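Local coordinates for protein DNA polymerase sliding clamp (Archaeoglobus fulgidus, PDB 1RWZ) that probably serves as a moving platform for replication, a homotrimeric ring round DNA that tethers the polymerase and other proteins to the duplex, at residues N218-L223 / L238-E243; H28-G33 / D62-I67; V14-V19 / R73-S78; D146-Q151 / I163-D168. All coordinates share one frame; numbering follows the deposited sequence.

Contact 1 (N218-L223 / L238-E243); sequences NYPVRL and LAPRIE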
loop_
_atom_site.group_PDB
_atom_site.type_symbol
_atom_site.label_atom_id
_atom_site.label_comp_id
_atom_site.label_asym_id
_atom_site.label_seq_id
_atom_site.Cartn_x
_atom_site.Cartn_y
_atom_site.Cartn_z
ATOM N N ASN A 218 -0.769 34.934 18.982
ATOM C CA ASN A 218 -0.547 35.631 17.717
ATOM C C ASN A 218 0.947 35.677 17.405
ATOM O O ASN A 218 1.458 36.641 16.838
ATOM C CB ASN A 218 -1.144 37.041 17.760
ATOM C CG ASN A 218 -2.652 37.023 17.885
ATOM O OD1 ASN A 218 -3.338 36.317 17.140
ATOM N ND2 ASN A 218 -3.180 37.796 18.827
ATOM N N TYR A 219 1.626 34.596 17.775
ATOM C CA TYR A 219 3.064 34.425 17.592
ATOM C C TYR A 219 3.296 33.113 16.854
ATOM O O TYR A 219 2.456 32.211 16.910
ATOM C CB TYR A 219 3.745 34.299 18.955
ATOM C CG TYR A 219 4.511 35.499 19.446
ATOM C CD1 TYR A 219 4.663 35.722 20.813
ATOM C CD2 TYR A 219 5.122 36.383 18.562
ATOM C CE1 TYR A 219 5.407 36.797 21.290
ATOM C CE2 TYR A 219 5.867 37.464 19.027
ATOM C CZ TYR A 219 6.004 37.664 20.393
ATOM O OH TYR A 219 6.720 38.745 20.867
ATOM N N PRO A 220 4.436 32.984 16.157
ATOM C CA PRO A 220 4.695 31.725 15.448
ATOM C C PRO A 220 4.807 30.622 16.500
ATOM O O PRO A 220 5.225 30.879 17.627
ATOM C CB PRO A 220 6.041 31.971 14.774
ATOM C CG PRO A 220 6.055 33.473 14.560
ATOM C CD PRO A 220 5.472 33.988 15.858
ATOM N N VAL A 221 4.426 29.403 16.142
ATOM C CA VAL A 221 4.534 28.298 17.085
ATOM C C VAL A 221 5.828 27.543 16.793
ATOM O O VAL A 221 6.260 27.463 15.640
ATOM C CB VAL A 221 3.315 27.333 16.967
ATOM C CG1 VAL A 221 3.222 26.760 15.552
ATOM C CG2 VAL A 221 3.428 26.212 17.996
ATOM N N ARG A 222 6.474 27.037 17.843
ATOM C CA ARG A 222 7.691 26.251 17.684
ATOM C C ARG A 222 7.305 24.803 17.982
ATOM O O ARG A 222 6.744 24.516 19.039
ATOM C CB ARG A 222 8.780 26.671 18.680
ATOM C CG ARG A 222 9.382 28.056 18.479
ATOM C CD ARG A 222 10.428 28.321 19.570
ATOM N NE ARG A 222 11.496 27.322 19.548
ATOM C CZ ARG A 222 12.245 26.985 20.596
ATOM N NH1 ARG A 222 12.055 27.566 21.776
ATOM N NH2 ARG A 222 13.184 26.053 20.467
ATOM N N LEU A 223 7.596 23.910 17.044
ATOM C CA LEU A 223 7.295 22.491 17.191
ATOM C C LEU A 223 8.626 21.755 17.168
ATOM O O LEU A 223 9.203 21.529 16.109
ATOM C CB LEU A 223 6.404 22.023 16.037
ATOM C CG LEU A 223 5.067 22.771 15.947
ATOM C CD1 LEU A 223 4.353 22.402 14.655
ATOM C CD2 LEU A 223 4.203 22.439 17.155
ATOM N N LEU A 238 6.165 27.834 12.557
ATOM C CA LEU A 238 5.101 28.208 11.637
ATOM C C LEU A 238 4.478 29.550 11.988
ATOM O O LEU A 238 4.049 29.764 13.124
ATOM C CB LEU A 238 4.018 27.123 11.645
ATOM C CG LEU A 238 2.764 27.329 10.793
ATOM C CD1 LEU A 238 3.163 27.497 9.332
ATOM C CD2 LEU A 238 1.824 26.141 10.958
ATOM N N ALA A 239 4.430 30.446 11.003
ATOM C CA ALA A 239 3.839 31.774 11.190
ATOM C C ALA A 239 2.354 31.638 11.517
ATOM O O ALA A 239 1.676 30.731 11.028
ATOM C CB ALA A 239 4.028 32.616 9.915
ATOM N N PRO A 240 1.818 32.555 12.336
ATOM C CA PRO A 240 0.405 32.510 12.718
ATOM C C PRO A 240 -0.554 33.257 11.796
ATOM O O PRO A 240 -0.142 34.106 11.001
ATOM C CB PRO A 240 0.421 33.127 14.105
ATOM C CG PRO A 240 1.415 34.262 13.913
ATOM C CD PRO A 240 2.533 33.609 13.085
ATOM N N ARG A 241 -1.833 32.913 11.911
ATOM C CA ARG A 241 -2.894 33.582 11.174
ATOM C C ARG A 241 -3.562 34.417 12.266
ATOM O O ARG A 241 -3.132 34.376 13.417
ATOM C CB ARG A 241 -3.884 32.571 10.577
ATOM C CG ARG A 241 -3.279 31.697 9.472
ATOM C CD ARG A 241 -4.320 30.844 8.749
ATOM N NE ARG A 241 -3.710 30.049 7.678
ATOM C CZ ARG A 241 -4.385 29.395 6.735
ATOM N NH1 ARG A 241 -5.709 29.429 6.707
ATOM N NH2 ARG A 241 -3.734 28.707 5.807
ATOM N N ILE A 242 -4.588 35.184 11.919
ATOM C CA ILE A 242 -5.269 36.010 12.914
ATOM C C ILE A 242 -6.240 35.187 13.768
ATOM O O ILE A 242 -7.197 34.630 13.248
ATOM C CB ILE A 242 -6.050 37.159 12.227
ATOM C CG1 ILE A 242 -5.083 38.048 11.436
ATOM C CG2 ILE A 242 -6.797 37.984 13.270
ATOM C CD1 ILE A 242 -4.026 38.713 12.282
ATOM N N GLU A 243 -5.983 35.112 15.074
ATOM C CA GLU A 243 -6.847 34.362 15.993
ATOM C C GLU A 243 -7.769 35.360 16.688
ATOM O O GLU A 243 -7.304 36.286 17.356
ATOM C CB GLU A 243 -6.002 33.623 17.038
ATOM C CG GLU A 243 -6.726 32.491 17.774
ATOM C CD GLU A 243 -7.899 32.964 18.614
ATOM O OE1 GLU A 243 -7.695 33.816 19.501
ATOM O OE2 GLU A 243 -9.029 32.480 18.392
HETATM O O HOH W 1 -2.819 33.533 15.919
HETATM O O HOH W 2 -5.959 37.278 19.774
#
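Pro220 and Pro240 lean their rings together at a slant, with CG of Pro220 3.8 Å from CD of Pro240. The Pro240 ring also lies along the backbone of 218-223: its CD packs against N and CA of Pro220, and its CB comes within 3.6 Å of Tyr219 O. One step further, Val221 and Leu238 put their side chains on the same face of the sheet, against Phe193 of strand 189-194. Val221 turns CG1 between its own N and carbonyl carbon (chi1 59°), and this branch meets Leu238, 4.0 Å from its CB. Their backbones form an antiparallel hydrogen-bonded pair, Val221 N to Leu238 O and Leu238 N to Val221 O. At the far end Asn218 OD1 comes to 3.8 Å from Glu243 CB; amide and carboxylate planes are nearly aligned (7°) but do not stack. Two waters join the amide to the other segment. One donates to Asn218 OD1 at 3.1 Å and to Arg241 O at 2.7 Å; the second accepts from Asn218 ND2 at 3.0 Å and donates to Glu243 O at 2.9 Å. Glu243 OE2 makes a salt bridge with Arg190. Pro240, opposite Tyr219 where the next backbone bonds would fall, has no N-H to give; the ladder ends there in ring packing, and the water bridges beyond probably fix the rotation of the Asn218 amide by using both its ends.

Contact 2 (H28-G33 / D62-I67); sequences HFLEKG and DEEKTI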
loop_
_atom_site.group_PDB
_atom_site.type_symbol
_atom_site.label_atom_id
_atom_site.label_comp_id
_atom_site.label_asym_id
_atom_site.label_seq_id
_atom_site.Cartn_x
_atom_site.Cartn_y
_atom_site.Cartn_z
ATOM N N HIS A 28 25.844 22.376 7.792
ATOM C CA HIS A 28 27.022 22.701 8.578
ATOM C C HIS A 28 27.499 21.510 9.391
ATOM O O HIS A 28 26.729 20.918 10.148
ATOM C CB HIS A 28 26.713 23.843 9.552
ATOM C CG HIS A 28 26.163 25.072 8.899
ATOM N ND1 HIS A 28 26.967 26.031 8.319
ATOM C CD2 HIS A 28 24.888 25.491 8.720
ATOM C CE1 HIS A 28 26.209 26.986 7.809
ATOM N NE2 HIS A 28 24.945 26.683 8.038
ATOM N N PHE A 29 28.767 21.154 9.223
ATOM C CA PHE A 29 29.349 20.080 10.005
ATOM C C PHE A 29 30.182 20.797 11.054
ATOM O O PHE A 29 31.294 21.262 10.781
ATOM C CB PHE A 29 30.220 19.170 9.143
ATOM C CG PHE A 29 29.429 18.241 8.272
ATOM C CD1 PHE A 29 28.941 18.667 7.041
ATOM C CD2 PHE A 29 29.133 16.953 8.702
ATOM C CE1 PHE A 29 28.165 17.818 6.250
ATOM C CE2 PHE A 29 28.359 16.097 7.920
ATOM C CZ PHE A 29 27.874 16.529 6.692
ATOM N N LEU A 30 29.617 20.909 12.251
ATOM C CA LEU A 30 30.271 21.597 13.358
ATOM C C LEU A 30 30.917 20.610 14.315
ATOM O O LEU A 30 30.640 19.415 14.265
ATOM C CB LEU A 30 29.243 22.441 14.112
ATOM C CG LEU A 30 28.335 23.325 13.252
ATOM C CD1 LEU A 30 27.300 23.991 14.141
ATOM C CD2 LEU A 30 29.163 24.361 12.507
ATOM N N GLU A 31 31.778 21.109 15.194
ATOM C CA GLU A 31 32.434 20.235 16.152
ATOM C C GLU A 31 31.398 19.500 17.000
ATOM O O GLU A 31 31.581 18.330 17.342
ATOM C CB GLU A 31 33.371 21.040 17.056
ATOM C CG GLU A 31 34.593 21.597 16.336
ATOM C CD GLU A 31 35.539 20.510 15.836
ATOM O OE1 GLU A 31 36.489 20.847 15.096
ATOM O OE2 GLU A 31 35.342 19.323 16.180
ATOM N N LYS A 32 30.302 20.184 17.313
ATOM C CA LYS A 32 29.242 19.612 18.139
ATOM C C LYS A 32 28.265 18.712 17.380
ATOM O O LYS A 32 27.480 17.984 17.996
ATOM C CB LYS A 32 28.467 20.738 18.833
ATOM C CG LYS A 32 27.576 21.559 17.902
ATOM C CD LYS A 32 27.708 23.065 18.151
ATOM C CE LYS A 32 28.841 23.693 17.325
ATOM N NZ LYS A 32 30.195 23.116 17.590
ATOM N N GLY A 33 28.308 18.762 16.050
ATOM C CA GLY A 33 27.412 17.935 15.256
ATOM C C GLY A 33 26.923 18.621 13.992
ATOM O O GLY A 33 27.439 19.669 13.602
ATOM N N ASP A 62 37.706 17.444 10.209
ATOM C CA ASP A 62 38.953 18.149 10.461
ATOM C C ASP A 62 38.558 19.510 11.013
ATOM O O ASP A 62 38.620 19.738 12.221
ATOM C CB ASP A 62 39.751 18.289 9.165
ATOM C CG ASP A 62 40.417 16.989 8.754
ATOM O OD1 ASP A 62 40.781 16.849 7.568
ATOM O OD2 ASP A 62 40.587 16.108 9.625
ATOM N N GLU A 63 38.133 20.406 10.133
ATOM C CA GLU A 63 37.697 21.727 10.560
ATOM C C GLU A 63 36.193 21.797 10.325
ATOM O O GLU A 63 35.646 20.988 9.573
ATOM C CB GLU A 63 38.399 22.824 9.750
ATOM C CG GLU A 63 37.992 22.901 8.281
ATOM C CD GLU A 63 38.601 21.800 7.430
ATOM O OE1 GLU A 63 38.254 21.715 6.231
ATOM O OE2 GLU A 63 39.430 21.024 7.952
ATOM N N GLU A 64 35.520 22.740 10.975
ATOM C CA GLU A 64 34.084 22.880 10.778
ATOM C C GLU A 64 33.894 23.300 9.331
ATOM O O GLU A 64 34.594 24.188 8.839
ATOM C CB GLU A 64 33.507 23.933 11.722
ATOM C CG GLU A 64 33.732 23.621 13.196
ATOM C CD GLU A 64 32.883 24.483 14.106
ATOM O OE1 GLU A 64 32.788 25.699 13.846
ATOM O OE2 GLU A 64 32.317 23.948 15.086
ATOM N N LYS A 65 32.958 22.663 8.642
ATOM C CA LYS A 65 32.734 22.975 7.240
ATOM C C LYS A 65 31.267 23.091 6.870
ATOM O O LYS A 65 30.412 22.405 7.429
ATOM C CB LYS A 65 33.389 21.901 6.365
ATOM C CG LYS A 65 33.253 22.147 4.868
ATOM C CD LYS A 65 33.678 20.927 4.064
ATOM C CE LYS A 65 35.134 20.571 4.305
ATOM N NZ LYS A 65 35.524 19.323 3.583
ATOM N N THR A 66 30.988 23.972 5.916
ATOM C CA THR A 66 29.636 24.181 5.428
ATOM C C THR A 66 29.603 23.760 3.964
ATOM O O THR A 66 30.470 24.153 3.185
ATOM C CB THR A 66 29.228 25.664 5.512
ATOM O OG1 THR A 66 29.298 26.105 6.873
ATOM C CG2 THR A 66 27.808 25.853 4.991
ATOM N N ILE A 67 28.619 22.949 3.594
ATOM C CA ILE A 67 28.487 22.513 2.208
ATOM C C ILE A 67 27.091 22.853 1.699
ATOM O O ILE A 67 26.154 23.003 2.485
ATOM C CB ILE A 67 28.723 20.984 2.051
ATOM C CG1 ILE A 67 27.729 20.203 2.920
ATOM C CG2 ILE A 67 30.161 20.638 2.420
ATOM C CD1 ILE A 67 27.771 18.700 2.695
HETATM O O HOH W 3 37.958 18.744 14.569
#
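His28 and Thr66 run next to each other off the same face of the sheet, sharing a hydrogen bond of 2.7 Å between ND1 and OG1. The hydroxyl sits at the edge of the imidazole, near its plane, and Thr66 CG2 also packs against ND1 and CE1. Across the ring, NE2 is bonded to Glu119, so the imidazole is held at both nitrogens. The backbone bonds belong to the next pair: Phe29 N reaches Lys65 O at 2.7 Å, and Lys65 N returns to Phe29 O at 3.1 Å. This antiparallel ladder ties strand 65-70, outermost in its sheet within the chain, to strand 24-30, which then reverses through a type I turn at Leu30 to Gly33 into strand 33-39, making a beta hairpin. Charge is used at that turn. Glu64 stretches out beyond CG (chi2 -166°) and brings OE2 to Glu31 N at 2.9 Å, received on the anti side of the carboxylate and 18° out of its plane. The same oxygen makes a long, weak salt bridge with Lys32 NZ, 3.4 Å away. Apolar packing falls on the other face of the sheet, where the Ile67 CD1 methyl meets the rim of the Phe29 ring, 3.7 Å from CE1.

Contact 3 (V14-V19 / R73-S78); sequences VTRAIV and RIFDIS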
loop_
_atom_site.group_PDB
_atom_site.type_symbol
_atom_site.label_atom_id
_atom_site.label_comp_id
_atom_site.label_asym_id
_atom_site.label_seq_id
_atom_site.Cartn_x
_atom_site.Cartn_y
_atom_site.Cartn_z
ATOM N N VAL A 14 15.861 13.120 8.353
ATOM C CA VAL A 14 16.307 14.509 8.360
ATOM C C VAL A 14 16.266 15.099 6.948
ATOM O O VAL A 14 15.962 16.280 6.763
ATOM C CB VAL A 14 17.726 14.626 8.945
ATOM C CG1 VAL A 14 18.246 16.038 8.783
ATOM C CG2 VAL A 14 17.693 14.257 10.432
ATOM N N THR A 15 16.566 14.273 5.954
ATOM C CA THR A 15 16.531 14.731 4.569
ATOM C C THR A 15 15.088 15.065 4.211
ATOM O O THR A 15 14.806 16.108 3.612
ATOM C CB THR A 15 17.074 13.639 3.612
ATOM O OG1 THR A 15 18.473 13.453 3.858
ATOM C CG2 THR A 15 16.881 14.051 2.155
ATOM N N ARG A 16 14.167 14.188 4.593
ATOM C CA ARG A 16 12.754 14.410 4.305
ATOM C C ARG A 16 12.228 15.660 5.010
ATOM O O ARG A 16 11.418 16.400 4.446
ATOM C CB ARG A 16 11.919 13.204 4.733
ATOM C CG ARG A 16 10.431 13.366 4.442
ATOM C CD ARG A 16 9.651 12.103 4.751
ATOM N NE ARG A 16 8.233 12.252 4.436
ATOM C CZ ARG A 16 7.334 11.282 4.572
ATOM N NH1 ARG A 16 7.708 10.089 5.021
ATOM N NH2 ARG A 16 6.063 11.498 4.255
ATOM N N ALA A 17 12.689 15.891 6.237
ATOM C CA ALA A 17 12.245 17.047 7.010
ATOM C C ALA A 17 12.654 18.363 6.357
ATOM O O ALA A 17 11.896 19.333 6.378
ATOM C CB ALA A 17 12.807 16.977 8.429
ATOM N N ILE A 18 13.850 18.391 5.779
ATOM C CA ILE A 18 14.356 19.600 5.136
ATOM C C ILE A 18 13.755 19.830 3.754
ATOM O O ILE A 18 13.339 20.944 3.435
ATOM C CB ILE A 18 15.896 19.557 5.001
ATOM C CG1 ILE A 18 16.539 19.552 6.390
ATOM C CG2 ILE A 18 16.395 20.762 4.209
ATOM C CD1 ILE A 18 18.042 19.369 6.369
ATOM N N VAL A 19 13.701 18.779 2.940
ATOM C CA VAL A 19 13.173 18.911 1.586
ATOM C C VAL A 19 11.688 19.271 1.589
ATOM O O VAL A 19 11.142 19.721 0.579
ATOM C CB VAL A 19 13.413 17.612 0.757
ATOM C CG1 VAL A 19 12.433 16.533 1.166
ATOM C CG2 VAL A 19 13.304 17.918 -0.734
ATOM N N ARG A 73 17.855 15.816 -4.729
ATOM C CA ARG A 73 18.677 14.671 -5.121
ATOM C C ARG A 73 18.958 13.717 -3.968
ATOM O O ARG A 73 18.771 12.508 -4.103
ATOM C CB ARG A 73 20.006 15.138 -5.714
ATOM C CG ARG A 73 19.888 15.764 -7.085
ATOM C CD ARG A 73 21.264 16.050 -7.668
ATOM N NE ARG A 73 21.188 16.650 -8.997
ATOM C CZ ARG A 73 20.702 16.037 -10.073
ATOM N NH1 ARG A 73 20.246 14.794 -9.987
ATOM N NH2 ARG A 73 20.666 16.673 -11.237
ATOM N N ILE A 74 19.416 14.252 -2.838
ATOM C CA ILE A 74 19.708 13.409 -1.686
ATOM C C ILE A 74 18.440 12.679 -1.260
ATOM O O ILE A 74 18.484 11.513 -0.869
ATOM C CB ILE A 74 20.250 14.233 -0.488
ATOM C CG1 ILE A 74 21.569 14.910 -0.867
ATOM C CG2 ILE A 74 20.467 13.323 0.719
ATOM C CD1 ILE A 74 22.662 13.950 -1.293
ATOM N N PHE A 75 17.303 13.363 -1.345
ATOM C CA PHE A 75 16.043 12.745 -0.968
ATOM C C PHE A 75 15.720 11.603 -1.926
ATOM O O PHE A 75 15.300 10.527 -1.507
ATOM C CB PHE A 75 14.908 13.770 -0.994
ATOM C CG PHE A 75 13.579 13.209 -0.574
ATOM C CD1 PHE A 75 13.444 12.548 0.643
ATOM C CD2 PHE A 75 12.462 13.345 -1.389
ATOM C CE1 PHE A 75 12.216 12.030 1.044
ATOM C CE2 PHE A 75 11.229 12.830 -0.996
ATOM C CZ PHE A 75 11.107 12.173 0.223
ATOM N N ASP A 76 15.923 11.844 -3.215
ATOM C CA ASP A 76 15.646 10.824 -4.213
ATOM C C ASP A 76 16.533 9.607 -3.960
ATOM O O ASP A 76 16.051 8.477 -3.930
ATOM C CB ASP A 76 15.885 11.386 -5.616
ATOM C CG ASP A 76 15.364 10.470 -6.706
ATOM O OD1 ASP A 76 14.293 9.857 -6.508
ATOM O OD2 ASP A 76 16.016 10.375 -7.767
ATOM N N ILE A 77 17.824 9.848 -3.753
ATOM C CA ILE A 77 18.779 8.773 -3.493
ATOM C C ILE A 77 18.488 8.057 -2.173
ATOM O O ILE A 77 18.676 6.845 -2.065
ATOM C CB ILE A 77 20.231 9.312 -3.447
ATOM C CG1 ILE A 77 20.617 9.893 -4.810
ATOM C CG2 ILE A 77 21.192 8.201 -3.052
ATOM C CD1 ILE A 77 20.613 8.880 -5.947
ATOM N N SER A 78 18.027 8.805 -1.173
ATOM C CA SER A 78 17.726 8.223 0.132
ATOM C C SER A 78 16.609 7.187 0.049
ATOM O O SER A 78 16.471 6.343 0.932
ATOM C CB SER A 78 17.328 9.315 1.132
ATOM O OG SER A 78 16.051 9.848 0.826
#
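Ile74 is the first residue of 73-78 to touch the other helix: its CG2 methyl, anti to the backbone N, lies 3.7 Å from Thr15 OG1, and the two side chains meet nearly perpendicular. That hydroxyl is not left without a polar partner, being bonded to Leu11 O one turn earlier in its own helix. Phe75 comes next and gives most of this helix's share of the contact. Thr15 CG2 presses on its backbone, 3.5 Å from Phe75 CA, and also sits at the edge of the ring, near its plane. With CG anti to N (chi1 -178°), the ring reaches across to 14-19 and offers a face to Val19. The Val19 CG1 methyl stands over that face in a CH-pi contact, 4.1 Å from the ring centroid and 16° off the normal. Arg16 adds the aliphatic start of its side chain, with CB 3.9 Å from Phe75 CE1. Ser78 closes the segment, turning its hydroxyl back to Phe75 O within its own helix. The axes of the two segments, 14-19 and 73-78, run largely antiparallel, 141° apart, and approach to 9.4 Å, with no hydrogen bond between them. As in other PCNA rings, these helices face the central channel, and helix 71-78 also reaches a neighbouring subunit, where Arg73 makes a salt bridge to Asp170 of that chain. Behind the contact each helix rests on a different sheet: Val14 and Ile18 pack on strand 45-52, Ile74 and Ile77 on strand 104-109.

Contact 4 (D146-Q151 / I163-D168); sequences DKISDQ and IEAKGD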
loop_
_atom_site.group_PDB
_atom_site.type_symbol
_atom_site.label_atom_id
_atom_site.label_comp_id
_atom_site.label_asym_id
_atom_site.label_seq_id
_atom_site.Cartn_x
_atom_site.Cartn_y
_atom_site.Cartn_z
ATOM N N ASP A 146 -7.797 18.236 10.094
ATOM C CA ASP A 146 -7.689 18.391 8.647
ATOM C C ASP A 146 -8.963 17.988 7.903
ATOM O O ASP A 146 -9.202 18.436 6.781
ATOM C CB ASP A 146 -6.501 17.575 8.132
ATOM C CG ASP A 146 -6.350 17.642 6.624
ATOM O OD1 ASP A 146 -6.268 18.761 6.075
ATOM O OD2 ASP A 146 -6.303 16.568 5.989
ATOM N N LYS A 147 -9.778 17.144 8.519
ATOM C CA LYS A 147 -11.016 16.714 7.884
ATOM C C LYS A 147 -12.127 17.742 8.072
ATOM O O LYS A 147 -13.133 17.715 7.364
ATOM C CB LYS A 147 -11.459 15.367 8.454
ATOM C CG LYS A 147 -10.596 14.206 7.988
ATOM C CD LYS A 147 -11.048 12.895 8.588
ATOM C CE LYS A 147 -10.290 11.733 7.967
ATOM N NZ LYS A 147 -8.820 11.918 8.087
ATOM N N ILE A 148 -11.925 18.654 9.017
ATOM C CA ILE A 148 -12.913 19.680 9.334
ATOM C C ILE A 148 -12.617 21.063 8.756
ATOM O O ILE A 148 -13.515 21.740 8.249
ATOM C CB ILE A 148 -13.059 19.831 10.871
ATOM C CG1 ILE A 148 -13.606 18.536 11.472
ATOM C CG2 ILE A 148 -13.963 21.005 11.208
ATOM C CD1 ILE A 148 -14.957 18.134 10.925
ATOM N N SER A 149 -11.359 21.480 8.829
ATOM C CA SER A 149 -10.988 22.806 8.358
ATOM C C SER A 149 -9.557 22.868 7.847
ATOM O O SER A 149 -8.812 21.893 7.935
ATOM C CB SER A 149 -11.171 23.807 9.506
ATOM O OG SER A 149 -10.810 25.121 9.126
ATOM N N ASP A 150 -9.181 24.017 7.298
ATOM C CA ASP A 150 -7.825 24.198 6.806
ATOM C C ASP A 150 -7.054 25.065 7.803
ATOM O O ASP A 150 -5.902 25.427 7.574
ATOM C CB ASP A 150 -7.844 24.828 5.408
ATOM C CG ASP A 150 -8.447 26.215 5.395
ATOM O OD1 ASP A 150 -9.335 26.497 6.224
ATOM O OD2 ASP A 150 -8.040 27.023 4.531
ATOM N N GLN A 151 -7.707 25.377 8.920
ATOM C CA GLN A 151 -7.109 26.178 9.987
ATOM C C GLN A 151 -7.469 25.598 11.345
ATOM O O GLN A 151 -8.562 25.072 11.531
ATOM C CB GLN A 151 -7.622 27.613 9.942
ATOM C CG GLN A 151 -7.280 28.354 8.687
ATOM C CD GLN A 151 -7.925 29.723 8.643
ATOM O OE1 GLN A 151 -7.531 30.576 7.860
ATOM N NE2 GLN A 151 -8.930 29.934 9.486
ATOM N N ILE A 163 -6.598 21.717 20.674
ATOM C CA ILE A 163 -6.419 21.990 19.252
ATOM C C ILE A 163 -7.858 21.957 18.748
ATOM O O ILE A 163 -8.534 20.932 18.861
ATOM C CB ILE A 163 -5.595 20.900 18.538
ATOM C CG1 ILE A 163 -4.142 20.930 19.032
ATOM C CG2 ILE A 163 -5.624 21.135 17.023
ATOM C CD1 ILE A 163 -3.267 19.844 18.426
ATOM N N GLU A 164 -8.335 23.077 18.213
ATOM C CA GLU A 164 -9.716 23.157 17.753
ATOM C C GLU A 164 -9.857 23.549 16.291
ATOM O O GLU A 164 -9.102 24.376 15.781
ATOM C CB GLU A 164 -10.484 24.169 18.609
ATOM C CG GLU A 164 -10.127 24.121 20.086
ATOM C CD GLU A 164 -10.858 25.166 20.910
ATOM O OE1 GLU A 164 -10.987 26.320 20.442
ATOM O OE2 GLU A 164 -11.289 24.837 22.035
ATOM N N ALA A 165 -10.840 22.951 15.625
ATOM C CA ALA A 165 -11.111 23.245 14.225
ATOM C C ALA A 165 -12.621 23.354 14.058
ATOM O O ALA A 165 -13.378 22.556 14.620
ATOM C CB ALA A 165 -10.553 22.144 13.330
ATOM N N LYS A 166 -13.062 24.346 13.294
ATOM C CA LYS A 166 -14.489 24.542 13.076
ATOM C C LYS A 166 -14.827 24.619 11.600
ATOM O O LYS A 166 -14.113 25.246 10.822
ATOM C CB LYS A 166 -14.959 25.822 13.771
ATOM C CG LYS A 166 -14.766 25.819 15.276
ATOM C CD LYS A 166 -15.292 27.104 15.897
ATOM C CE LYS A 166 -15.180 27.071 17.415
ATOM N NZ LYS A 166 -15.971 25.949 18.000
ATOM N N GLY A 167 -15.917 23.963 11.222
ATOM C CA GLY A 167 -16.357 23.976 9.840
ATOM C C GLY A 167 -17.729 24.612 9.796
ATOM O O GLY A 167 -18.184 25.167 10.794
ATOM N N ASP A 168 -18.402 24.535 8.655
ATOM C CA ASP A 168 -19.730 25.123 8.546
ATOM C C ASP A 168 -20.744 24.443 9.458
ATOM O O ASP A 168 -21.467 25.115 10.195
ATOM C CB ASP A 168 -20.225 25.066 7.098
ATOM C CG ASP A 168 -19.498 26.042 6.193
ATOM O OD1 ASP A 168 -19.470 27.249 6.522
ATOM O OD2 ASP A 168 -18.962 25.608 5.149
HETATM O O HOH W 4 -13.109 26.404 8.307
HETATM O O HOH W 5 -10.933 26.230 12.320
#
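Ser149 and Lys166 pack closely without a direct hydrogen bond; two waters make the polar links between these segments instead. Ser149 CB rests 3.5 Å from Lys166 O, and the same carbonyl accepts a hydrogen bond from a water that lies 2.8 Å from Ser149 OG. The second water sits between backbones, donating to Gln151 O at 2.8 Å and accepting from Lys166 N at 3.0 Å. Ser149 OG, anti to its own nitrogen (chi1 179°), also accepts from Gln151 N at 3.1 Å, which makes an ST turn and ties the serine to the chain just as it enters strand 151-157. The apolar part belongs to Ile148. Its CG2 branch lies against the peptide joining Lys166 to Gly167, 3.5 Å from Gly167 N, and 4.2 Å from the CB of Ala165. Ala165 CB in turn faces Gln151 O. Ile148 packs as well on Tyr106 of a neighbouring subunit, so the contact borders the seam of the trimer. Strands 151-157 and 160-166 form an antiparallel hairpin, with Glu164 still backbone-bonded to Ile153. Two residues further out along each strand, at Gln151 and Lys166, a water takes the place of the direct bond. The contact is thus the water-bridged open end of a beta hairpin, where the loop after helix 135-146 leads into strand 151-157, at the subunit interface of a PCNA ring.

Overall arrangement
Along the chain, contact 3 spans contact 2, and contacts 4 and 1 follow in turn. Contacts 2 and 3 fall in the N-terminal half, their centres about 19 Å apart, and the chain runs directly from helix 8-19 towards strand 24-30 and from strand 65-70 into helix 71-78. Contacts 1 and 4 lie in the C-terminal half, centres about 16 Å apart, and touch through a probable hydrogen bond between Arg241 and Gln151. Contacts 1 and 2, with centres about 32 Å apart, reach one nine-stranded sheet that runs across both halves. Contacts 3 and 4, centres about 30 Å apart, meet different neighbours: Asp76 and Ile77 pack on Lys147 and Ile148 of the next subunit, so contact 3 of one chain meets contact 4 of another, and the trimeric ring closes.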